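Local coordinates for uncharacterized protein (Parabacteroides merdae, PDB 4MXN) that probably acts as a glycoside hydrolase related to family 28, the polygalacturonase family, with a parallel beta-helix as its framework, at residues A[124-129]-A[168-173]; A[132-137]-A[141-146]; A[149-154]-A[159-164]; A[197-202]-A[207-212]. All blocks are in the same frame, centred on the assembly; numbering follows the deposited sequence. Where two conformers were deposited one is given.

Contact 1 (A[124-129]-A[168-173]); sequences IAVRAS and DAANVA
Helix 123-136 docks on the turn that joins two strands of the parallel beta-helix, and Arg127 and Val126 make the direct contacts, both with Ala170. The polar part is a single bond from Arg127 NH1 to Ala170 O, 2.9 Å long with an N-H...O angle of 158°. The carbonyl oxygen lies at the edge of the guanidinium group and in its plane, and the donor meets it almost head-on, at a C=O...N angle of 165°. A bend about the CG-CD bond of the arginine (chi3 71°) turns the guanidinium edge toward Ala170 O, with Arg127 CD also 3.4 Å from that oxygen. The loop 168-173 links strand 165-167 to strand 174-177, one corner of a beta-helix coil, and the helix covers this corner from outside. Apolar contact is limited to one methyl pair, Val126 CG1 on Ala170 CB at 3.7 Å; Pro148 touches Val126 as well. At the start of the helix a water relays between the segments: it accepts from Ile124 N at 2.9 Å and donates to Asp168 OD2 at 2.6 Å. The other carboxylate oxygen of Asp168 is bonded to Ser123 OG and Ala193 N, which fixes the group beside the first helical turn. Arg196 is bonded to the carbonyls of Ala169 and Asn171, so its guanidinium comes close to that of Arg127.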
loop_
_atom_site.group_PDB
_atom_site.type_symbol
_atom_site.label_atom_id
_atom_site.label_comp_id
_atom_site.label_asym_id
_atom_site.label_seq_id
_atom_site.Cartn_x
_atom_site.Cartn_y
_atom_site.Cartn_z
ATOM N N ILE A 124 -12.823 8.571 -2.795
ATOM C CA ILE A 124 -14.204 8.876 -3.196
ATOM C C ILE A 124 -14.506 8.263 -4.570
ATOM O O ILE A 124 -15.491 7.532 -4.698
ATOM C CB ILE A 124 -14.536 10.403 -3.129
ATOM C CG1 ILE A 124 -14.455 10.885 -1.639
ATOM C CG2 ILE A 124 -15.920 10.729 -3.804
ATOM C CD1 ILE A 124 -14.898 12.256 -1.311
ATOM N N ALA A 125 -13.654 8.505 -5.556
ATOM C CA ALA A 125 -13.852 7.978 -6.917
ATOM C C ALA A 125 -13.756 6.451 -6.979
ATOM O O ALA A 125 -14.552 5.832 -7.682
ATOM C CB ALA A 125 -12.850 8.608 -7.868
ATOM N N VAL A 126 -12.818 5.841 -6.220
ATOM C CA VAL A 126 -12.642 4.372 -6.183
ATOM C C VAL A 126 -13.870 3.724 -5.504
ATOM O O VAL A 126 -14.428 2.754 -6.037
ATOM C CB VAL A 126 -11.301 3.965 -5.507
ATOM C CG1 VAL A 126 -11.272 2.470 -5.180
ATOM C CG2 VAL A 126 -10.105 4.341 -6.378
ATOM N N ARG A 127 -14.299 4.260 -4.340
ATOM C CA ARG A 127 -15.471 3.718 -3.619
ATOM C C ARG A 127 -16.773 3.895 -4.421
ATOM O O ARG A 127 -17.637 3.021 -4.354
ATOM C CB ARG A 127 -15.612 4.339 -2.224
ATOM C CG ARG A 127 -14.497 3.880 -1.276
ATOM C CD ARG A 127 -14.561 4.550 0.093
ATOM N NE ARG A 127 -15.686 4.078 0.882
ATOM C CZ ARG A 127 -15.648 3.049 1.712
ATOM N NH1 ARG A 127 -14.531 2.344 1.855
ATOM N NH2 ARG A 127 -16.731 2.695 2.384
ATOM N N ALA A 128 -16.895 4.985 -5.205
ATOM C CA ALA A 128 -18.095 5.227 -6.039
ATOM C C ALA A 128 -18.185 4.173 -7.146
ATOM O O ALA A 128 -19.285 3.749 -7.500
ATOM C CB ALA A 128 -18.060 6.630 -6.635
ATOM N N SER A 129 -17.016 3.741 -7.681
ATOM C CA SER A 129 -16.935 2.689 -8.688
ATOM C C SER A 129 -17.436 1.364 -8.075
ATOM O O SER A 129 -18.267 0.674 -8.683
ATOM C CB SER A 129 -15.509 2.570 -9.226
ATOM O OG SER A 129 -15.381 1.452 -10.077
ATOM N N ASP A 168 -5.196 9.173 1.299
ATOM C CA ASP A 168 -6.603 9.024 0.914
ATOM C C ASP A 168 -6.939 7.598 0.484
ATOM O O ASP A 168 -7.535 7.366 -0.564
ATOM C CB ASP A 168 -6.924 10.041 -0.207
ATOM C CG ASP A 168 -8.380 10.136 -0.587
ATOM O OD1 ASP A 168 -9.236 10.100 0.332
ATOM O OD2 ASP A 168 -8.668 10.260 -1.804
ATOM N N ALA A 169 -6.585 6.654 1.340
ATOM C CA ALA A 169 -6.834 5.242 1.164
ATOM C C ALA A 169 -8.330 4.982 0.935
ATOM O O ALA A 169 -9.160 5.563 1.639
ATOM C CB ALA A 169 -6.358 4.489 2.404
ATOM N N ALA A 170 -8.662 4.106 -0.049
ATOM C CA ALA A 170 -10.046 3.720 -0.354
ATOM C C ALA A 170 -10.615 2.830 0.743
ATOM O O ALA A 170 -11.826 2.673 0.848
ATOM C CB ALA A 170 -10.108 3.002 -1.691
ATOM N N ASN A 171 -9.733 2.238 1.560
ATOM C CA ASN A 171 -10.131 1.389 2.671
ATOM C C ASN A 171 -9.191 1.742 3.841
ATOM O O ASN A 171 -9.173 2.894 4.241
ATOM C CB ASN A 171 -10.104 -0.077 2.247
ATOM C CG ASN A 171 -11.084 -0.946 3.013
ATOM O OD1 ASN A 171 -11.340 -0.738 4.196
ATOM N ND2 ASN A 171 -11.631 -1.960 2.362
ATOM N N VAL A 172 -8.396 0.799 4.338
ATOM C CA VAL A 172 -7.394 1.014 5.389
ATOM C C VAL A 172 -6.108 1.373 4.635
ATOM O O VAL A 172 -5.962 0.952 3.495
ATOM C CB VAL A 172 -7.290 -0.239 6.320
ATOM C CG1 VAL A 172 -6.068 -0.198 7.236
ATOM C CG2 VAL A 172 -8.558 -0.401 7.150
ATOM N N ALA A 173 -5.220 2.205 5.196
ATOM C CA ALA A 173 -3.996 2.531 4.452
ATOM C C ALA A 173 -3.027 1.331 4.387
ATOM O O ALA A 173 -2.498 1.032 3.313
ATOM C CB ALA A 173 -3.299 3.722 5.071
HETATM O O HOH W 1 -11.088 10.932 -2.540
#

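Contact 2 (A[132-137]-A[141-146]); sequences EQLQKG and GNVSDY
The backbones come closest where the CA atoms of Leu134 and Gly141 lie 7.1 Å apart, where the loop after helix 123-136 leads into the short, weakly bonded helix 143-146. The long helix ends in a Schellman motif: Gly137 has a positive phi of 76°, and Gly137 N bonds back to Leu134 O at 3.0 Å. Across the contact one side chain does the work, with both methyls of Leu134 inserted against the second segment. Leu134 CD1 lies over the peptide joining Asn142 and Val143, 3.6 Å from Val143 N, and also meets Val143 CG2 at 3.8 Å. Leu134 CD2 reaches Gly141 N at 3.6 Å and, more loosely, Tyr146 CE2 at 4.1 Å, approaching the ring obliquely. Val143 also leans on Arg127, Val130 and Glu131 of the long helix, and Tyr146 on Val130, so the contact with the long helix reaches back from Leu134 to Arg127. The tyrosine hydroxyl is bonded to Glu140 O in the connecting loop. Within the second segment, Asp145 OD2 accepts from Asn142 N at 2.9 Å (N-H...O 169°), the donor standing above the carboxylate plane.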
loop_
_atom_site.group_PDB
_atom_site.type_symbol
_atom_site.label_atom_id
_atom_site.label_comp_id
_atom_site.label_asym_id
_atom_site.label_seq_id
_atom_site.Cartn_x
_atom_site.Cartn_y
_atom_site.Cartn_z
ATOM N N GLU A 132 -21.346 1.563 -7.430
ATOM C CA GLU A 132 -22.072 1.424 -8.690
ATOM C C GLU A 132 -22.244 -0.048 -9.083
ATOM O O GLU A 132 -23.344 -0.442 -9.473
ATOM C CB GLU A 132 -21.365 2.189 -9.814
ATOM C CG GLU A 132 -21.654 3.680 -9.798
ATOM C CD GLU A 132 -20.669 4.545 -10.558
ATOM O OE1 GLU A 132 -20.068 4.049 -11.540
ATOM O OE2 GLU A 132 -20.514 5.730 -10.182
ATOM N N GLN A 133 -21.173 -0.857 -8.967
ATOM C CA GLN A 133 -21.240 -2.263 -9.354
ATOM C C GLN A 133 -22.082 -3.060 -8.360
ATOM O O GLN A 133 -22.834 -3.926 -8.800
ATOM C CB GLN A 133 -19.841 -2.863 -9.572
ATOM C CG GLN A 133 -19.106 -2.216 -10.754
ATOM C CD GLN A 133 -19.887 -2.319 -12.032
ATOM O OE1 GLN A 133 -20.212 -3.419 -12.508
ATOM N NE2 GLN A 133 -20.278 -1.168 -12.570
ATOM N N LEU A 134 -22.027 -2.712 -7.043
ATOM C CA LEU A 134 -22.885 -3.338 -6.019
ATOM C C LEU A 134 -24.367 -3.052 -6.278
ATOM O O LEU A 134 -25.188 -3.972 -6.201
ATOM C CB LEU A 134 -22.531 -2.851 -4.596
ATOM C CG LEU A 134 -21.264 -3.382 -3.967
ATOM C CD1 LEU A 134 -20.932 -2.589 -2.694
ATOM C CD2 LEU A 134 -21.368 -4.875 -3.665
ATOM N N GLN A 135 -24.705 -1.774 -6.585
ATOM C CA GLN A 135 -26.085 -1.340 -6.825
ATOM C C GLN A 135 -26.683 -2.040 -8.067
ATOM O O GLN A 135 -27.869 -2.356 -8.054
ATOM C CB GLN A 135 -26.172 0.188 -6.968
ATOM C CG GLN A 135 -26.106 0.954 -5.634
ATOM C CD GLN A 135 -25.949 2.455 -5.802
ATOM O OE1 GLN A 135 -25.385 2.957 -6.785
ATOM N NE2 GLN A 135 -26.400 3.210 -4.811
ATOM N N LYS A 136 -25.850 -2.334 -9.093
ATOM C CA LYS A 136 -26.254 -3.032 -10.322
ATOM C C LYS A 136 -26.330 -4.550 -10.102
ATOM O O LYS A 136 -26.863 -5.271 -10.944
ATOM C CB LYS A 136 -25.288 -2.704 -11.473
ATOM C CG LYS A 136 -25.588 -1.363 -12.106
ATOM C CD LYS A 136 -24.383 -0.798 -12.799
ATOM C CE LYS A 136 -24.608 0.612 -13.292
ATOM N NZ LYS A 136 -24.484 1.611 -12.197
ATOM N N GLY A 137 -25.794 -5.009 -8.983
ATOM C CA GLY A 137 -25.769 -6.420 -8.611
ATOM C C GLY A 137 -24.738 -7.229 -9.364
ATOM O O GLY A 137 -24.846 -8.456 -9.420
ATOM N N GLY A 141 -22.076 -7.779 -1.701
ATOM C CA GLY A 141 -21.434 -7.470 -0.428
ATOM C C GLY A 141 -21.539 -6.018 -0.039
ATOM O O GLY A 141 -22.564 -5.373 -0.262
ATOM N N ASN A 142 -20.474 -5.515 0.581
ATOM C CA ASN A 142 -20.348 -4.125 1.015
ATOM C C ASN A 142 -19.159 -3.512 0.308
ATOM O O ASN A 142 -18.314 -4.253 -0.213
ATOM C CB ASN A 142 -20.166 -4.046 2.535
ATOM C CG ASN A 142 -21.302 -4.657 3.307
ATOM O OD1 ASN A 142 -22.361 -4.044 3.493
ATOM N ND2 ASN A 142 -21.111 -5.899 3.738
ATOM N N VAL A 143 -19.070 -2.174 0.310
ATOM C CA VAL A 143 -17.970 -1.455 -0.335
ATOM C C VAL A 143 -16.619 -1.921 0.260
ATOM O O VAL A 143 -15.674 -2.147 -0.503
ATOM C CB VAL A 143 -18.161 0.090 -0.268
ATOM C CG1 VAL A 143 -16.945 0.834 -0.826
ATOM C CG2 VAL A 143 -19.415 0.511 -1.022
ATOM N N SER A 144 -16.567 -2.163 1.595
ATOM C CA SER A 144 -15.360 -2.608 2.316
ATOM C C SER A 144 -14.781 -3.930 1.782
ATOM O O SER A 144 -13.569 -4.134 1.867
ATOM C CB SER A 144 -15.635 -2.739 3.816
ATOM O OG SER A 144 -16.636 -3.703 4.105
ATOM N N ASP A 145 -15.622 -4.801 1.205
ATOM C CA ASP A 145 -15.176 -6.081 0.644
ATOM C C ASP A 145 -14.326 -5.891 -0.627
ATOM O O ASP A 145 -13.492 -6.746 -0.934
ATOM C CB ASP A 145 -16.399 -6.984 0.327
ATOM C CG ASP A 145 -17.303 -7.322 1.497
ATOM O OD1 ASP A 145 -16.795 -7.448 2.621
ATOM O OD2 ASP A 145 -18.521 -7.475 1.279
ATOM N N TYR A 146 -14.520 -4.770 -1.358
ATOM C CA TYR A 146 -13.839 -4.526 -2.630
ATOM C C TYR A 146 -12.889 -3.324 -2.642
ATOM O O TYR A 146 -11.983 -3.262 -3.484
ATOM C CB TYR A 146 -14.904 -4.328 -3.731
ATOM C CG TYR A 146 -15.791 -5.540 -3.894
ATOM C CD1 TYR A 146 -15.433 -6.580 -4.744
ATOM C CD2 TYR A 146 -16.972 -5.669 -3.165
ATOM C CE1 TYR A 146 -16.222 -7.723 -4.860
ATOM C CE2 TYR A 146 -17.763 -6.812 -3.265
ATOM C CZ TYR A 146 -17.388 -7.833 -4.120
ATOM O OH TYR A 146 -18.185 -8.943 -4.245
#

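Contact 3 (A[149-154]-A[159-164]); sequences ALICME and VKIEQV
This is an apolar contact across the interior of the parallel beta-helix, made by Ile151 and Met153 on one wall with Val159 and Ile161 on another. Strand 151-154 and strand 159-162 belong to different parallel sheets of the same coil. Their directions differ by 165°, but at 10.5 Å between axes they are far too distant to be backbone-paired neighbours; only side chains bridge the gap. The chain turns a corner at Leu150 before entering the first strand.

The inward residues form two overlapping groups, since Ile161 touches both Ile151 and Met153. In one, Ile151 and Ile161 slide past each other in opposite directions and meet through Ile151 CD1 and Ile161 CG2 at 4.1 Å. In the other, Met153, present as selenomethionine and modelled in two conformers, bends about its CB-CG bond (chi2 97°) and lies obliquely across Val159, with SE 4.1 Å from Val159 CG1. From there the extended chi3 (-168°) carries the methyl on toward Ile161, and in this conformer the two ends meet tip to tip.

Neighbouring coils continue the apolar column. Ile113 of strand 111-114 touches Ile151, Met153 and Ile161, while Tyr176 and Val187 of the following coil cover Ile161. Between the two inward residues Cys152 points the other way, and its SG forms a disulfide with Cys99, tying the outer side of this wall to a preceding loop. Within the core, the shortest approach between the segments, in this conformer of Met153, is Met153 CE to Ile161 CD1, 3.8 Å.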
loop_
_atom_site.group_PDB
_atom_site.type_symbol
_atom_site.label_atom_id
_atom_site.label_comp_id
_atom_site.label_asym_id
_atom_site.label_seq_id
_atom_site.Cartn_x
_atom_site.Cartn_y
_atom_site.Cartn_z
ATOM N N ALA A 149 -6.929 -1.378 0.018
ATOM C CA ALA A 149 -6.022 -0.719 0.932
ATOM C C ALA A 149 -4.915 -0.088 0.079
ATOM O O ALA A 149 -4.851 -0.346 -1.130
ATOM C CB ALA A 149 -5.438 -1.747 1.904
ATOM N N LEU A 150 -4.047 0.737 0.667
ATOM C CA LEU A 150 -2.931 1.260 -0.133
ATOM C C LEU A 150 -1.831 0.205 -0.188
ATOM O O LEU A 150 -1.295 -0.056 -1.264
ATOM C CB LEU A 150 -2.415 2.598 0.394
ATOM C CG LEU A 150 -3.398 3.749 0.293
ATOM C CD1 LEU A 150 -2.913 4.947 1.058
ATOM C CD2 LEU A 150 -3.649 4.165 -1.132
ATOM N N ILE A 151 -1.552 -0.436 0.965
ATOM C CA ILE A 151 -0.568 -1.509 1.143
ATOM C C ILE A 151 -1.195 -2.654 1.933
ATOM O O ILE A 151 -1.856 -2.417 2.949
ATOM C CB ILE A 151 0.698 -0.951 1.876
ATOM C CG1 ILE A 151 1.527 -0.016 0.982
ATOM C CG2 ILE A 151 1.547 -2.048 2.516
ATOM C CD1 ILE A 151 2.545 0.887 1.851
ATOM N N CYS A 152 -0.986 -3.895 1.477
ATOM C CA CYS A 152 -1.465 -5.081 2.183
ATOM C C CYS A 152 -0.436 -6.207 2.057
ATOM O O CYS A 152 -0.152 -6.646 0.940
ATOM C CB CYS A 152 -2.838 -5.525 1.684
ATOM S SG CYS A 152 -3.533 -6.940 2.582
HETATM N N MSE A 153 0.097 -6.679 3.199
HETATM C CA MSE A 153 1.057 -7.793 3.221
HETATM C C MSE A 153 0.499 -8.945 4.021
HETATM O O MSE A 153 0.082 -8.761 5.166
HETATM C CB MSE A 153 2.417 -7.382 3.802
HETATM C CG MSE A 153 3.366 -6.832 2.779
HETATM SE SE MSE A 153 3.302 -4.896 2.785
HETATM C CE MSE A 153 4.304 -4.598 1.135
ATOM N N GLU A 154 0.493 -10.140 3.434
ATOM C CA GLU A 154 -0.002 -11.321 4.140
ATOM C C GLU A 154 0.995 -12.471 4.030
ATOM O O GLU A 154 1.353 -12.871 2.921
ATOM C CB GLU A 154 -1.389 -11.753 3.649
ATOM C CG GLU A 154 -2.053 -12.755 4.592
ATOM C CD GLU A 154 -3.375 -13.325 4.119
ATOM O OE1 GLU A 154 -4.126 -12.615 3.410
ATOM O OE2 GLU A 154 -3.674 -14.485 4.483
ATOM N N VAL A 159 9.988 -7.422 5.737
ATOM C CA VAL A 159 9.266 -6.375 5.006
ATOM C C VAL A 159 9.780 -5.010 5.463
ATOM O O VAL A 159 9.751 -4.720 6.657
ATOM C CB VAL A 159 7.739 -6.516 5.237
ATOM C CG1 VAL A 159 6.965 -5.380 4.561
ATOM C CG2 VAL A 159 7.232 -7.881 4.777
ATOM N N LYS A 160 10.204 -4.165 4.511
ATOM C CA LYS A 160 10.733 -2.852 4.840
ATOM C C LYS A 160 9.905 -1.758 4.158
ATOM O O LYS A 160 9.971 -1.580 2.948
ATOM C CB LYS A 160 12.216 -2.763 4.448
ATOM C CG LYS A 160 12.908 -1.465 4.871
ATOM C CD LYS A 160 14.330 -1.419 4.334
ATOM C CE LYS A 160 14.907 -0.034 4.425
ATOM N NZ LYS A 160 16.301 0.018 3.907
ATOM N N ILE A 161 9.127 -1.027 4.954
ATOM C CA ILE A 161 8.301 0.084 4.468
ATOM C C ILE A 161 8.899 1.354 5.034
ATOM O O ILE A 161 9.105 1.426 6.242
ATOM C CB ILE A 161 6.785 -0.057 4.842
ATOM C CG1 ILE A 161 6.190 -1.459 4.519
ATOM C CG2 ILE A 161 5.925 1.101 4.241
ATOM C CD1 ILE A 161 6.135 -1.895 3.040
ATOM N N GLU A 162 9.186 2.353 4.186
ATOM C CA GLU A 162 9.735 3.616 4.689
ATOM C C GLU A 162 9.403 4.819 3.809
ATOM O O GLU A 162 9.124 4.666 2.616
ATOM C CB GLU A 162 11.272 3.520 4.859
ATOM C CG GLU A 162 12.068 3.275 3.579
ATOM C CD GLU A 162 13.576 3.399 3.711
ATOM O OE1 GLU A 162 14.078 3.625 4.838
ATOM O OE2 GLU A 162 14.258 3.265 2.673
ATOM N N GLN A 163 9.440 6.018 4.426
ATOM C CA GLN A 163 9.404 7.380 3.864
ATOM C C GLN A 163 8.151 7.780 3.099
ATOM O O GLN A 163 7.888 8.982 2.986
ATOM C CB GLN A 163 10.587 7.589 2.889
ATOM C CG GLN A 163 11.978 7.271 3.435
ATOM C CD GLN A 163 12.968 7.273 2.298
ATOM O OE1 GLN A 163 12.943 6.400 1.411
ATOM N NE2 GLN A 163 13.841 8.273 2.282
ATOM N N VAL A 164 7.446 6.813 2.486
ATOM C CA VAL A 164 6.290 7.107 1.623
ATOM C C VAL A 164 5.151 7.846 2.358
ATOM O O VAL A 164 4.993 7.724 3.568
ATOM C CB VAL A 164 5.726 5.841 0.907
ATOM C CG1 VAL A 164 6.698 5.315 -0.141
ATOM C CG2 VAL A 164 5.342 4.734 1.904
#

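Contact 4 (A[197-202]-A[207-212]); sequences KAISIS and VKMTDC
The closest contact is at the selenium: in the conformer given, Ile199 CD1 lies 3.6 Å from Met209 SE and 3.8 Å from Met209 CE. Met209, a selenomethionine modelled in two conformers, extends from its backbone with CG opposite the amide nitrogen (chi1 -161°) and then bends at the selenium (chi3 -67°). In this conformer Met209 and Ile199 each bridge part of the 11.0 Å between their CA atoms and meet tip to tip.

The purely aliphatic contact is looser. Ile201 CD1, also from a residue with two conformers, approaches Val207 CG1 at 4.5 Å, although here the CA atoms are nearer, 9.2 Å apart. Leu221 packs against both isoleucines from strand 221-223, whereas Leu230 and Phe232 of strand 230-233 touch Val207 and Met209 respectively; Val184 meets Met209 from the preceding coil.

Backbone bonding runs in another direction, along the stack of coils. Ile199 pairs with Pro220 and Glu222, and Ser200 with Glu174, so strand 199-202 has sheet neighbours before and after it in sequence. Strand 205-210 likewise sits between strands 182-190 and 230-233 in a separate parallel sheet. Parallel sheets whose inward residues meet in an apolar core, coil after coil, are the hallmark of the parallel beta-helix of family 28 glycoside hydrolases.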
loop_
_atom_site.group_PDB
_atom_site.type_symbol
_atom_site.label_atom_id
_atom_site.label_comp_id
_atom_site.label_asym_id
_atom_site.label_seq_id
_atom_site.Cartn_x
_atom_site.Cartn_y
_atom_site.Cartn_z
ATOM N N LYS A 197 -9.564 3.393 9.627
ATOM C CA LYS A 197 -8.295 3.143 10.313
ATOM C C LYS A 197 -7.146 3.271 9.333
ATOM O O LYS A 197 -7.340 3.101 8.127
ATOM C CB LYS A 197 -8.284 1.753 10.994
ATOM C CG LYS A 197 -9.337 1.604 12.106
ATOM C CD LYS A 197 -8.858 2.230 13.411
ATOM C CE LYS A 197 -9.864 2.150 14.538
ATOM N NZ LYS A 197 -9.282 2.683 15.787
ATOM N N ALA A 198 -5.966 3.635 9.839
ATOM C CA ALA A 198 -4.768 3.780 9.026
ATOM C C ALA A 198 -4.032 2.460 8.929
ATOM O O ALA A 198 -3.402 2.200 7.905
ATOM C CB ALA A 198 -3.847 4.834 9.624
ATOM N N ILE A 199 -4.048 1.651 10.016
ATOM C CA ILE A 199 -3.292 0.385 10.061
ATOM C C ILE A 199 -4.084 -0.713 10.729
ATOM O O ILE A 199 -4.592 -0.523 11.833
ATOM C CB ILE A 199 -1.922 0.574 10.775
ATOM C CG1 ILE A 199 -1.023 1.528 9.975
ATOM C CG2 ILE A 199 -1.172 -0.785 10.970
ATOM C CD1 ILE A 199 -0.096 2.125 10.749
ATOM N N SER A 200 -4.109 -1.892 10.075
ATOM C CA SER A 200 -4.708 -3.122 10.554
ATOM C C SER A 200 -3.581 -4.147 10.739
ATOM O O SER A 200 -2.832 -4.400 9.784
ATOM C CB SER A 200 -5.784 -3.615 9.593
ATOM O OG SER A 200 -6.370 -4.812 10.075
ATOM N N ILE A 201 -3.416 -4.686 11.973
ATOM C CA ILE A 201 -2.364 -5.672 12.279
ATOM C C ILE A 201 -3.015 -6.895 12.939
ATOM O O ILE A 201 -3.822 -6.754 13.872
ATOM C CB ILE A 201 -1.193 -5.091 13.154
ATOM C CG1 ILE A 201 -0.505 -3.872 12.483
ATOM C CG2 ILE A 201 -0.140 -6.168 13.482
ATOM C CD1 ILE A 201 0.499 -3.062 13.368
ATOM N N SER A 202 -2.665 -8.088 12.453
ATOM C CA SER A 202 -3.151 -9.356 13.007
ATOM C C SER A 202 -2.120 -10.448 12.768
ATOM O O SER A 202 -1.523 -10.494 11.688
ATOM C CB SER A 202 -4.504 -9.751 12.416
ATOM O OG SER A 202 -4.420 -10.091 11.044
ATOM N N VAL A 207 7.136 -6.474 14.608
ATOM C CA VAL A 207 6.715 -5.295 13.844
ATOM C C VAL A 207 7.289 -4.099 14.564
ATOM O O VAL A 207 6.925 -3.838 15.719
ATOM C CB VAL A 207 5.185 -5.174 13.586
ATOM C CG1 VAL A 207 4.858 -3.916 12.773
ATOM C CG2 VAL A 207 4.639 -6.420 12.880
ATOM N N LYS A 208 8.220 -3.395 13.897
ATOM C CA LYS A 208 8.837 -2.217 14.485
ATOM C C LYS A 208 8.410 -1.005 13.692
ATOM O O LYS A 208 8.805 -0.857 12.531
ATOM C CB LYS A 208 10.373 -2.336 14.562
ATOM C CG LYS A 208 10.891 -3.406 15.507
ATOM C CD LYS A 208 12.373 -3.165 15.781
ATOM C CE LYS A 208 12.992 -4.205 16.670
ATOM N NZ LYS A 208 14.280 -3.724 17.249
HETATM N N MSE A 209 7.610 -0.135 14.321
HETATM C CA MSE A 209 7.119 1.086 13.686
HETATM C C MSE A 209 7.775 2.288 14.363
HETATM O O MSE A 209 7.649 2.439 15.582
HETATM C CB MSE A 209 5.584 1.159 13.752
HETATM C CG MSE A 209 5.004 2.133 12.750
HETATM SE SE MSE A 209 3.096 1.955 12.425
HETATM C CE MSE A 209 3.060 0.225 11.547
ATOM N N THR A 210 8.511 3.114 13.576
ATOM C CA THR A 210 9.259 4.263 14.097
ATOM C C THR A 210 9.039 5.529 13.269
ATOM O O THR A 210 9.057 5.477 12.038
ATOM C CB THR A 210 10.756 3.895 14.120
ATOM O OG1 THR A 210 10.897 2.607 14.712
ATOM C CG2 THR A 210 11.626 4.905 14.889
ATOM N N ASP A 211 8.853 6.671 13.961
ATOM C CA ASP A 211 8.707 8.012 13.363
ATOM C C ASP A 211 7.572 8.070 12.340
ATOM O O ASP A 211 7.700 8.688 11.275
ATOM C CB ASP A 211 10.034 8.475 12.711
ATOM C CG ASP A 211 11.173 8.579 13.697
ATOM O OD1 ASP A 211 10.940 9.054 14.818
ATOM O OD2 ASP A 211 12.276 8.125 13.367
ATOM N N CYS A 212 6.457 7.439 12.664
ATOM C CA CYS A 212 5.316 7.473 11.757
ATOM C C CYS A 212 4.333 8.542 12.184
ATOM O O CYS A 212 4.136 8.766 13.382
ATOM C CB CYS A 212 4.678 6.093 11.657
ATOM S SG CYS A 212 5.760 4.885 10.857
#

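Overall arrangement
Contacts 3 and 4 are equivalent core contacts of the beta-helix, their centres about 10 Å apart: strands 151-154 and 199-202 lie in the same five-strand sheet with strand 174-177 between them, and their partners flank strand 182-190. Contacts 1 and 2 lie outside the core of the beta-helix, contact 1 buried and contact 2 at the surface, and share helix 123-136, with centres about 13 Å apart. Contact 1 encloses contacts 2 and 3 in sequence, in that order, and contact 4 follows. Loop 168-173 links the two regions: Ala173 O probably bonds to Ile151 N at 2.9 Å, and Val172 packs on Lys197. The helical excursion is thus fastened to the coils that build the core.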